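Local coordinates for probable chitinase (Chromobacterium violaceum, PDB 5JH8), which probably binds chitin and is thought to hydrolyse it as a TIM-barrel glycoside hydrolase, at residues N34-Q38 / I80-V84; W76-A81 / D111-A116. One frame throughout, in Å; residues are numbered along the deposited sequence.

In the fold
From the N terminus, the chain first runs out along strand 27-35 into the turn through Gln38. Strand 63-68 lies next to it, and after this strand comes helix 78-85. There interaction 1 closes a loop by setting 80-84 against 34-38. Interaction 2 starts on the same helix and the residues before it, and its loop closes when 111-116, leaving strand 107-111, comes up against 76-81. The two loops cross instead of nesting: interaction 2 opens before interaction 1 has closed. They share Ile80 and Ala81, and Phe112 touches both Ile35 and Val84. Helix 78-85 thus ties together the C-terminal ends of strands 27-35 and 107-111 in the TIM barrel.

Interaction 1 of 2, residues N34-Q38 / I80-V84; sequences NITAQ and IAHAV
Ile35 meets two residues of helix 78-85, and it meets them in different ways. Against Ile80 the two side chains slide past each other in opposite directions, with the CG2 methyls of Ile35 and Ile80 4.1 Å apart. Toward Val84 the approach is tip to tip. CG1 of Ile35 stands anti to the backbone N (chi1 -167°), and this carries CD1 out to CG2 of Val84, again at 4.1 Å. Beyond the strand end, Ala37 takes over: its CB lies 3.9 Å from CB of Ala83 and also touches CG1 of Ile80. Helix methyls also rest against backbone oxygens of 35-37. CB of Ala83 comes within 3.3 Å of Ala37 O, while CG2 of Ile80 meets Ile35 O and CG2 of Val84 meets Thr36 O. The CB of Thr36 points away from the helix, and its hydroxyl is hydrogen-bonded to Ala40 N, within the turn. Ala92 of helix 89-96 packs on both Ile35 and Val84. No hydrogen bond joins the two segments: across this contact the strand end and the helix meet by apolar packing, which is not directional, with carbonyl oxygens lying close to methyl groups.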
loop_
_atom_site.group_PDB
_atom_site.type_symbol
_atom_site.label_atom_id
_atom_site.label_comp_id
_atom_site.label_asym_id
_atom_site.label_seq_id
_atom_site.Cartn_x
_atom_site.Cartn_y
_atom_site.Cartn_z
ATOM N N ASN A 34 9.403 0.380 -12.675
ATOM C CA ASN A 34 10.467 1.014 -11.909
ATOM C C ASN A 34 10.870 2.320 -12.590
ATOM O O ASN A 34 10.470 2.605 -13.731
ATOM C CB ASN A 34 11.677 0.076 -11.794
ATOM C CG ASN A 34 11.365 -1.194 -11.014
ATOM O OD1 ASN A 34 10.479 -1.216 -10.159
ATOM N ND2 ASN A 34 12.100 -2.259 -11.306
ATOM N N ILE A 35 11.670 3.120 -11.884
ATOM C CA ILE A 35 12.287 4.308 -12.457
ATOM C C ILE A 35 13.780 4.228 -12.193
ATOM O O ILE A 35 14.209 3.731 -11.145
ATOM C CB ILE A 35 11.653 5.612 -11.909
ATOM C CG1 ILE A 35 12.079 6.833 -12.725
ATOM C CG2 ILE A 35 11.900 5.790 -10.430
ATOM C CD1 ILE A 35 11.223 8.056 -12.478
ATOM N N THR A 36 14.573 4.675 -13.159
ATOM C CA THR A 36 16.021 4.675 -13.009
ATOM C C THR A 36 16.506 5.986 -12.385
ATOM O O THR A 36 15.781 6.984 -12.306
ATOM C CB THR A 36 16.711 4.497 -14.364
ATOM O OG1 THR A 36 16.555 5.691 -15.135
ATOM C CG2 THR A 36 16.170 3.292 -15.126
ATOM N N ALA A 37 17.780 5.995 -11.984
ATOM C CA ALA A 37 18.385 7.207 -11.444
ATOM C C ALA A 37 18.467 8.324 -12.473
ATOM O O ALA A 37 18.677 9.478 -12.094
ATOM C CB ALA A 37 19.778 6.909 -10.888
ATOM N N GLN A 38 18.322 8.020 -13.760
ATOM C CA GLN A 38 18.261 9.050 -14.790
ATOM C C GLN A 38 16.832 9.478 -15.101
ATOM O O GLN A 38 16.615 10.300 -15.997
ATOM C CB GLN A 38 18.953 8.588 -16.084
ATOM C CG GLN A 38 20.434 8.287 -15.937
ATOM C CD GLN A 38 20.707 6.968 -15.241
ATOM O OE1 GLN A 38 20.036 5.964 -15.487
ATOM N NE2 GLN A 38 21.697 6.966 -14.361
ATOM N N ILE A 80 18.370 6.064 -6.033
ATOM C CA ILE A 80 17.463 6.403 -7.128
ATOM C C ILE A 80 16.499 7.499 -6.694
ATOM O O ILE A 80 16.252 8.459 -7.432
ATOM C CB ILE A 80 16.734 5.152 -7.652
ATOM C CG1 ILE A 80 17.706 4.276 -8.433
ATOM C CG2 ILE A 80 15.558 5.549 -8.550
ATOM C CD1 ILE A 80 17.143 2.938 -8.861
ATOM N N ALA A 81 15.928 7.377 -5.494
ATOM C CA ALA A 81 15.012 8.417 -5.042
ATOM C C ALA A 81 15.718 9.761 -4.948
ATOM O O ALA A 81 15.156 10.796 -5.311
ATOM C CB ALA A 81 14.366 8.030 -3.712
ATOM N N HIS A 82 16.954 9.763 -4.451
ATOM C CA HIS A 82 17.718 11.003 -4.373
ATOM C C HIS A 82 17.936 11.616 -5.758
ATOM O O HIS A 82 17.712 12.812 -5.964
ATOM C CB HIS A 82 19.063 10.739 -3.708
ATOM C CG HIS A 82 19.964 11.927 -3.740
ATOM N ND1 HIS A 82 19.798 12.998 -2.894
ATOM C CD2 HIS A 82 20.998 12.243 -4.550
ATOM C CE1 HIS A 82 20.713 13.913 -3.158
ATOM N NE2 HIS A 82 21.452 13.481 -4.166
ATOM N N ALA A 83 18.373 10.799 -6.716
ATOM C CA ALA A 83 18.661 11.291 -8.062
ATOM C C ALA A 83 17.403 11.843 -8.732
ATOM O O ALA A 83 17.417 12.947 -9.277
ATOM C CB ALA A 83 19.280 10.167 -8.893
ATOM N N VAL A 84 16.298 11.092 -8.685
ATOM C CA VAL A 84 15.042 11.536 -9.288
ATOM C C VAL A 84 14.573 12.835 -8.655
ATOM O O VAL A 84 13.966 13.680 -9.323
ATOM C CB VAL A 84 14.008 10.399 -9.127
ATOM C CG1 VAL A 84 12.576 10.893 -9.327
ATOM C CG2 VAL A 84 14.356 9.264 -10.070
#

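Interaction 2 of 2, residues W76-A81 / D111-A116; sequences WSADIA and DFEAVA. With HIS (histidine), chain F.
Glu113 crosses the indole of Trp76 at a slant, over one face, and its side chain can be followed atom by atom across the ring. CB sits over the face of the six-membered ring, 3.5 Å from the centroid and only 8° off the normal, a CH-pi contact. With CG anti to the carbonyl carbon (chi1 -56°), the extended chain runs on over the ring: CG meets CH2 of Trp76, and CD comes to 3.4 Å from CZ2. The carboxylate is tilted only 18° from the indole plane. OE1 stays near CZ2 of Trp76, while OE2 lies 3.3 Å from CB of the bound histidine. The same OE2 is 2.5 Å from OD1 of Asp111. The other oxygen of Asp111, OD2, accepts a hydrogen bond from ND1 of that histidine at 2.8 Å, and Tyr178 holds the same ligand. At the indole edge, near its plane, CZ3 of Trp76 meets Asp111 O. Farther from the ligand, Ala81 packs on Phe112 and Val115, and a water bridges Ala78 O to Ala116 N. Ser77 caps helix 78-85 through its OG, which accepts from Ile80 N. Asp111, Phe112 and Glu113 correspond to the closing D-x-E of the family 18 DxxDxDxE signature, whose two earlier aspartates are not kept here; their place beside a bound histidine is consistent with the substrate cleft at the C-terminal end of the barrel strands in these enzymes.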
loop_
_atom_site.group_PDB
_atom_site.type_symbol
_atom_site.label_atom_id
_atom_site.label_comp_id
_atom_site.label_asym_id
_atom_site.label_seq_id
_atom_site.Cartn_x
_atom_site.Cartn_y
_atom_site.Cartn_z
ATOM N N TRP A 76 15.030 -1.793 -2.973
ATOM C CA TRP A 76 14.705 -0.386 -2.807
ATOM C C TRP A 76 15.989 0.425 -2.790
ATOM O O TRP A 76 16.966 0.036 -2.150
ATOM C CB TRP A 76 13.947 -0.161 -1.497
ATOM C CG TRP A 76 12.604 -0.776 -1.452
ATOM C CD1 TRP A 76 12.222 -1.855 -0.716
ATOM C CD2 TRP A 76 11.438 -0.345 -2.169
ATOM N NE1 TRP A 76 10.895 -2.123 -0.928
ATOM C CE2 TRP A 76 10.389 -1.207 -1.812
ATOM C CE3 TRP A 76 11.182 0.689 -3.076
ATOM C CZ2 TRP A 76 9.108 -1.064 -2.323
ATOM C CZ3 TRP A 76 9.888 0.832 -3.572
ATOM C CH2 TRP A 76 8.886 -0.045 -3.203
ATOM N N SER A 77 15.981 1.558 -3.489
ATOM C CA SER A 77 17.188 2.356 -3.675
ATOM C C SER A 77 16.989 3.800 -3.223
ATOM O O SER A 77 16.357 4.603 -3.924
ATOM C CB SER A 77 17.620 2.315 -5.130
ATOM O OG SER A 77 18.670 3.231 -5.338
ATOM N N ALA A 78 17.586 4.142 -2.082
ATOM C CA ALA A 78 17.620 5.535 -1.666
ATOM C C ALA A 78 18.330 6.398 -2.700
ATOM O O ALA A 78 17.948 7.553 -2.915
ATOM C CB ALA A 78 18.324 5.655 -0.312
ATOM N N ASP A 79 19.352 5.850 -3.364
ATOM C CA ASP A 79 20.094 6.614 -4.366
ATOM C C ASP A 79 19.215 6.989 -5.558
ATOM O O ASP A 79 19.308 8.109 -6.071
ATOM C CB ASP A 79 21.319 5.831 -4.836
ATOM C CG ASP A 79 22.434 5.786 -3.798
ATOM O OD1 ASP A 79 22.400 6.583 -2.833
ATOM O OD2 ASP A 79 23.352 4.956 -3.956
ATOM N N ILE A 80 18.370 6.064 -6.033
ATOM C CA ILE A 80 17.463 6.403 -7.128
ATOM C C ILE A 80 16.499 7.499 -6.694
ATOM O O ILE A 80 16.252 8.459 -7.432
ATOM C CB ILE A 80 16.734 5.152 -7.652
ATOM C CG1 ILE A 80 17.706 4.276 -8.433
ATOM C CG2 ILE A 80 15.558 5.549 -8.550
ATOM C CD1 ILE A 80 17.143 2.938 -8.861
ATOM N N ALA A 81 15.928 7.377 -5.494
ATOM C CA ALA A 81 15.012 8.417 -5.042
ATOM C C ALA A 81 15.718 9.761 -4.948
ATOM O O ALA A 81 15.156 10.796 -5.311
ATOM C CB ALA A 81 14.366 8.030 -3.712
ATOM N N ASP A 111 5.580 5.225 -5.674
ATOM C CA ASP A 111 5.828 4.301 -4.566
ATOM C C ASP A 111 7.330 4.308 -4.337
ATOM O O ASP A 111 8.050 3.405 -4.780
ATOM C CB ASP A 111 5.300 2.915 -4.877
ATOM C CG ASP A 111 5.451 1.977 -3.704
ATOM O OD1 ASP A 111 5.828 2.445 -2.608
ATOM O OD2 ASP A 111 5.206 0.767 -3.854
ATOM N N PHE A 112 7.817 5.373 -3.706
ATOM C CA PHE A 112 9.237 5.501 -3.382
ATOM C C PHE A 112 9.423 5.165 -1.908
ATOM O O PHE A 112 8.935 5.890 -1.035
ATOM C CB PHE A 112 9.774 6.907 -3.648
ATOM C CG PHE A 112 10.088 7.205 -5.095
ATOM C CD1 PHE A 112 9.611 6.430 -6.155
ATOM C CD2 PHE A 112 10.849 8.310 -5.379
ATOM C CE1 PHE A 112 9.901 6.777 -7.461
ATOM C CE2 PHE A 112 11.145 8.646 -6.659
ATOM C CZ PHE A 112 10.679 7.882 -7.706
ATOM N N GLU A 113 10.093 4.051 -1.650
ATOM C CA GLU A 113 10.321 3.582 -0.299
ATOM C C GLU A 113 11.818 3.650 -0.021
ATOM O O GLU A 113 12.653 3.719 -0.934
ATOM C CB GLU A 113 9.727 2.182 -0.122
ATOM C CG GLU A 113 8.240 2.198 -0.484
ATOM C CD GLU A 113 7.475 0.933 -0.167
ATOM O OE1 GLU A 113 7.889 0.151 0.708
ATOM O OE2 GLU A 113 6.425 0.731 -0.820
ATOM N N ALA A 114 12.165 3.708 1.264
ATOM C CA ALA A 114 13.547 3.895 1.680
ATOM C C ALA A 114 14.092 5.250 1.232
ATOM O O ALA A 114 15.307 5.411 1.044
ATOM C CB ALA A 114 14.442 2.747 1.207
ATOM N N VAL A 115 13.214 6.249 1.111
ATOM C CA VAL A 115 13.699 7.603 0.895
ATOM C C VAL A 115 14.567 7.990 2.083
ATOM O O VAL A 115 14.147 7.862 3.243
ATOM C CB VAL A 115 12.530 8.577 0.683
ATOM C CG1 VAL A 115 13.006 10.015 0.673
ATOM C CG2 VAL A 115 11.787 8.251 -0.607
ATOM N N ALA A 116 15.787 8.455 1.802
ATOM C CA ALA A 116 16.729 8.807 2.860
ATOM C C ALA A 116 16.233 10.014 3.643
ATOM O O ALA A 116 15.641 10.940 3.087
ATOM C CB ALA A 116 18.093 9.147 2.261
HETATM N N HIS F . 5.537 -3.875 -0.136
HETATM C CA HIS F . 5.405 -3.671 -1.574
HETATM C C HIS F . 6.614 -4.254 -2.292
HETATM O O HIS F . 7.694 -4.424 -1.712
HETATM C CB HIS F . 5.245 -2.182 -1.894
HETATM C CG HIS F . 3.926 -1.609 -1.469
HETATM N ND1 HIS F . 3.440 -0.417 -1.961
HETATM C CD2 HIS F . 3.002 -2.054 -0.584
HETATM C CE1 HIS F . 2.264 -0.164 -1.418
HETATM N NE2 HIS F . 1.984 -1.130 -0.561
HETATM O OXT HIS F . 6.523 -4.577 -3.478
HETATM O O HOH W 1 16.545 8.916 -0.817
#